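Local coordinates for protein fatty acid amide hydrolase (Candida albicans, PDB 6KVR) that probably hydrolyses fatty acid and other monocarboxylic acid amides to the free acid and ammonia, as a serine hydrolase of the amidase signature family, at residues V101-F104 and K105-H109; S521-E524 and Q525-E529. One frame throughout, in Å; residues are numbered along the deposited sequence.

Interaction 1 of 2, residues V101-F104 and K105-H109; sequences VEVF and KAFAH
Phe104 and Ala108, one helical turn apart, meet through a CH-pi contact: the methyl CB of Ala108 sits over one face of the Phe104 ring, 4.2 Å from its centroid and 20° off the ring normal. It is displaced toward the rim, nearest CE2. With CG turned anti to the backbone N (chi1 175°), the Phe104 ring lies on the side of its own carbonyl and so comes forward along the helix to the methyl. Val103 and Phe107 form a second i to i+4 pair, lying side by side and pointing the same way. The Phe107 ring offers its edge to the backbone, CD2 standing 3.2 Å from Val103 O, which lies near the ring plane, while the Val103 methyl CG1 lies 4.0 Å from the same CD2. Lys105 swings back the other way: CG opposite its own carbonyl carbon (chi1 -56°) runs alongside Val101, and CD comes 4.1 Å from Val101 CG1 before the chain bends at its last two torsions. Beneath these pairs run alpha-helical backbone bonds, tight from Ala108 N to Phe104 O (2.7 Å) and from Lys105 N to Val101 O (2.9 Å), but weak for Ala106 and Phe107. All of this belongs to helix 100-118 of the amidase fold, away from the predicted catalytic residues. Phe104 meets Tyr198 edge-to-face and Ala133 of helix 126-143, whereas Val103 and Phe107 both rest on Leu89 of helix 86-94. Lys105 NZ makes a weak hydrogen bond to Tyr46 OH. Chemically, the side-chain contacts between the turns are dispersive or only weakly polar, an aromatic face taking a methyl and an aromatic edge meeting a carbonyl oxygen, while hydrogen bonding across the contact is left to the backbone.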
loop_
_atom_site.group_PDB
_atom_site.type_symbol
_atom_site.label_atom_id
_atom_site.label_comp_id
_atom_site.label_asym_id
_atom_site.label_seq_id
_atom_site.Cartn_x
_atom_site.Cartn_y
_atom_site.Cartn_z
ATOM N N VAL A 101 -12.741 -35.052 -15.465
ATOM C CA VAL A 101 -12.817 -35.120 -16.920
ATOM C C VAL A 101 -14.219 -34.760 -17.407
ATOM O O VAL A 101 -14.391 -33.916 -18.297
ATOM C CB VAL A 101 -12.393 -36.515 -17.401
ATOM C CG1 VAL A 101 -12.759 -36.697 -18.872
ATOM C CG2 VAL A 101 -10.892 -36.715 -17.165
ATOM N N GLU A 102 -15.245 -35.392 -16.835
ATOM C CA GLU A 102 -16.603 -35.121 -17.284
ATOM C C GLU A 102 -17.000 -33.669 -17.006
ATOM O O GLU A 102 -17.657 -33.029 -17.836
ATOM C CB GLU A 102 -17.546 -36.137 -16.637
ATOM C CG GLU A 102 -18.303 -35.685 -15.422
ATOM C CD GLU A 102 -19.148 -36.809 -14.827
ATOM O OE1 GLU A 102 -20.081 -37.303 -15.513
ATOM O OE2 GLU A 102 -18.855 -37.214 -13.682
ATOM N N VAL A 103 -16.561 -33.110 -15.873
ATOM C CA VAL A 103 -16.857 -31.710 -15.587
ATOM C C VAL A 103 -16.157 -30.800 -16.590
ATOM O O VAL A 103 -16.735 -29.814 -17.062
ATOM C CB VAL A 103 -16.479 -31.373 -14.136
ATOM C CG1 VAL A 103 -16.383 -29.854 -13.936
ATOM C CG2 VAL A 103 -17.502 -31.980 -13.185
ATOM N N PHE A 104 -14.923 -31.145 -16.975
ATOM C CA PHE A 104 -14.197 -30.337 -17.949
ATOM C C PHE A 104 -14.865 -30.355 -19.319
ATOM O O PHE A 104 -14.981 -29.313 -19.977
ATOM C CB PHE A 104 -12.760 -30.828 -18.071
ATOM C CG PHE A 104 -11.987 -30.117 -19.137
ATOM C CD1 PHE A 104 -11.541 -28.821 -18.936
ATOM C CD2 PHE A 104 -11.749 -30.725 -20.355
ATOM C CE1 PHE A 104 -10.844 -28.171 -19.921
ATOM C CE2 PHE A 104 -11.056 -30.077 -21.343
ATOM C CZ PHE A 104 -10.606 -28.797 -21.137
ATOM N N LYS A 105 -15.278 -31.538 -19.783
ATOM C CA LYS A 105 -15.810 -31.667 -21.139
ATOM C C LYS A 105 -17.097 -30.870 -21.314
ATOM O O LYS A 105 -17.361 -30.337 -22.401
ATOM C CB LYS A 105 -16.052 -33.139 -21.470
ATOM C CG LYS A 105 -14.831 -34.031 -21.317
ATOM C CD LYS A 105 -14.998 -35.348 -22.062
ATOM C CE LYS A 105 -13.826 -35.625 -22.979
ATOM N NZ LYS A 105 -13.937 -34.801 -24.219
ATOM N N ALA A 106 -17.919 -30.786 -20.264
ATOM C CA ALA A 106 -19.126 -29.973 -20.360
ATOM C C ALA A 106 -18.768 -28.505 -20.542
ATOM O O ALA A 106 -19.211 -27.860 -21.501
ATOM C CB ALA A 106 -20.001 -30.173 -19.126
ATOM N N PHE A 107 -17.925 -27.973 -19.647
ATOM C CA PHE A 107 -17.507 -26.581 -19.750
ATOM C C PHE A 107 -16.760 -26.321 -21.052
ATOM O O PHE A 107 -16.960 -25.282 -21.696
ATOM C CB PHE A 107 -16.647 -26.210 -18.538
ATOM C CG PHE A 107 -17.451 -25.904 -17.314
ATOM C CD1 PHE A 107 -18.094 -24.683 -17.185
ATOM C CD2 PHE A 107 -17.583 -26.843 -16.299
ATOM C CE1 PHE A 107 -18.847 -24.404 -16.071
ATOM C CE2 PHE A 107 -18.338 -26.573 -15.182
ATOM C CZ PHE A 107 -18.969 -25.348 -15.061
ATOM N N ALA A 108 -15.912 -27.261 -21.470
ATOM C CA ALA A 108 -15.179 -27.090 -22.720
ATOM C C ALA A 108 -16.135 -26.958 -23.905
ATOM O O ALA A 108 -15.954 -26.096 -24.780
ATOM C CB ALA A 108 -14.224 -28.270 -22.925
ATOM N N HIS A 109 -17.149 -27.835 -23.957
ATOM C CA HIS A 109 -18.208 -27.714 -24.950
ATOM C C HIS A 109 -18.894 -26.353 -24.849
ATOM O O HIS A 109 -19.016 -25.630 -25.844
ATOM C CB HIS A 109 -19.215 -28.857 -24.745
ATOM C CG HIS A 109 -20.192 -29.036 -25.869
ATOM N ND1 HIS A 109 -21.027 -30.132 -25.953
ATOM C CD2 HIS A 109 -20.480 -28.260 -26.943
ATOM C CE1 HIS A 109 -21.780 -30.025 -27.035
ATOM N NE2 HIS A 109 -21.465 -28.902 -27.655
#

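Interaction 2 of 2, residues S521-E524 and Q525-E529; sequences SKLE and QLENE
The Glu524 carboxylate and the Asn528 amide are turned 47° apart where the two side chains slant past each other, and the touch is made by the aliphatic part of Glu524: CG lies 3.9 Å from Asn528 OD1. The polar ends share an outside partner, Glu524 OE2 accepting from Arg354 N and Asn528 OD1 from Arg354 NE; Arg520 adds a salt bridge to OE2. Such donors probably favour the ionised carboxylate. The other flat pair, Gln525 and Glu529, is more direct. Gln525 NE2 donates to Glu529 OE1 at 3.0 Å, with the acceptor close to the amide plane but the donor 41° out of the carboxylate plane. Gln525 can deliver its amide because its chain is extended from a CG anti to the backbone N (chi1 -172°). The residues make up the short helix 522-529, away from the predicted active site, with Ser521 as its N-cap: OG accepts from Glu524 N at 3.0 Å. Successive i to i+4 bonds follow, from Gln525 N to Ser521 O at 3.3 Å and from Leu526 N to Lys522 O at 2.8 Å. Glu527 keeps CG 3.6 Å from Leu523 O, and a bend at chi2 turns its carboxylate away to accept from the backbone N atoms of Tyr479 and Asn480 and from Asn469 ND2.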
loop_
_atom_site.group_PDB
_atom_site.type_symbol
_atom_site.label_atom_id
_atom_site.label_comp_id
_atom_site.label_asym_id
_atom_site.label_seq_id
_atom_site.Cartn_x
_atom_site.Cartn_y
_atom_site.Cartn_z
ATOM N N SER A 521 -22.392 18.743 -19.657
ATOM C CA SER A 521 -21.111 18.633 -20.347
ATOM C C SER A 521 -21.329 18.010 -21.723
ATOM O O SER A 521 -22.383 17.434 -22.013
ATOM C CB SER A 521 -20.118 17.797 -19.522
ATOM O OG SER A 521 -20.529 16.431 -19.491
ATOM N N LYS A 522 -20.312 18.125 -22.577
ATOM C CA LYS A 522 -20.395 17.447 -23.864
ATOM C C LYS A 522 -20.403 15.933 -23.673
ATOM O O LYS A 522 -21.112 15.213 -24.391
ATOM C CB LYS A 522 -19.232 17.861 -24.769
ATOM C CG LYS A 522 -19.306 19.271 -25.364
ATOM C CD LYS A 522 -18.264 19.411 -26.467
ATOM C CE LYS A 522 -18.168 20.826 -27.028
ATOM N NZ LYS A 522 -17.076 21.611 -26.385
ATOM N N LEU A 523 -19.619 15.435 -22.703
ATOM C CA LEU A 523 -19.564 13.998 -22.453
ATOM C C LEU A 523 -20.929 13.449 -22.051
ATOM O O LEU A 523 -21.343 12.388 -22.533
ATOM C CB LEU A 523 -18.522 13.693 -21.379
ATOM C CG LEU A 523 -18.280 12.227 -20.970
ATOM C CD1 LEU A 523 -17.907 11.365 -22.163
ATOM C CD2 LEU A 523 -17.189 12.116 -19.882
ATOM N N GLU A 524 -21.645 14.156 -21.170
ATOM C CA GLU A 524 -22.968 13.685 -20.782
ATOM C C GLU A 524 -23.887 13.608 -21.986
ATOM O O GLU A 524 -24.672 12.661 -22.112
ATOM C CB GLU A 524 -23.589 14.580 -19.702
ATOM C CG GLU A 524 -24.838 13.936 -19.078
ATOM C CD GLU A 524 -25.463 14.778 -17.975
ATOM O OE1 GLU A 524 -25.299 16.012 -18.015
ATOM O OE2 GLU A 524 -26.113 14.209 -17.072
ATOM N N GLN A 525 -23.805 14.598 -22.882
ATOM C CA GLN A 525 -24.661 14.609 -24.064
ATOM C C GLN A 525 -24.292 13.473 -25.009
ATOM O O GLN A 525 -25.168 12.763 -25.522
ATOM C CB GLN A 525 -24.553 15.952 -24.786
ATOM C CG GLN A 525 -25.559 16.085 -25.911
ATOM C CD GLN A 525 -25.338 17.306 -26.770
ATOM O OE1 GLN A 525 -24.772 18.290 -26.327
ATOM N NE2 GLN A 525 -25.779 17.237 -28.015
ATOM N N LEU A 526 -22.993 13.308 -25.266
ATOM C CA LEU A 526 -22.521 12.184 -26.065
ATOM C C LEU A 526 -23.119 10.863 -25.570
ATOM O O LEU A 526 -23.733 10.111 -26.340
ATOM C CB LEU A 526 -20.993 12.152 -26.026
ATOM C CG LEU A 526 -20.251 11.011 -26.716
ATOM C CD1 LEU A 526 -20.717 10.813 -28.163
ATOM C CD2 LEU A 526 -18.753 11.284 -26.653
ATOM N N GLU A 527 -22.996 10.598 -24.271
ATOM C CA GLU A 527 -23.475 9.332 -23.721
ATOM C C GLU A 527 -24.999 9.224 -23.787
ATOM O O GLU A 527 -25.534 8.201 -24.226
ATOM C CB GLU A 527 -22.989 9.177 -22.278
ATOM C CG GLU A 527 -21.517 8.809 -22.151
ATOM C CD GLU A 527 -21.239 7.311 -22.382
ATOM O OE1 GLU A 527 -22.199 6.498 -22.464
ATOM O OE2 GLU A 527 -20.045 6.943 -22.470
ATOM N N ASN A 528 -25.721 10.258 -23.324
ATOM C CA ASN A 528 -27.177 10.151 -23.226
ATOM C C ASN A 528 -27.844 10.106 -24.599
ATOM O O ASN A 528 -28.877 9.443 -24.761
ATOM C CB ASN A 528 -27.763 11.317 -22.431
ATOM C CG ASN A 528 -27.648 11.144 -20.913
ATOM O OD1 ASN A 528 -28.089 12.010 -20.161
ATOM N ND2 ASN A 528 -27.035 10.046 -20.462
ATOM N N GLU A 529 -27.291 10.800 -25.598
ATOM C CA GLU A 529 -27.954 10.793 -26.900
ATOM C C GLU A 529 -27.761 9.475 -27.641
ATOM O O GLU A 529 -28.436 9.247 -28.645
ATOM C CB GLU A 529 -27.483 11.990 -27.737
ATOM C CG GLU A 529 -28.204 13.293 -27.331
ATOM C CD GLU A 529 -27.782 14.537 -28.119
ATOM O OE1 GLU A 529 -26.769 14.510 -28.870
ATOM O OE2 GLU A 529 -28.480 15.570 -27.967
#

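Followed from the N terminus, interaction 1 comes first, within helix 100-118, and is complete long before interaction 2 begins in helix 522-529. Each is local to one helix, with its two segments directly joined, so neither closes a loop; the two are in series and neither nest nor cross. Their centres are 45 Å apart, on opposite sides of the chain's centre, with nearest atoms about 32 Å apart. Interaction 1 lies where helix 100-118 meets helices 76-82, 86-94 and 126-143. Interaction 2 ties its short helix to loop residues around Arg354, Asn469 and Tyr479. Much of the mixed central sheet lies between them in sequence.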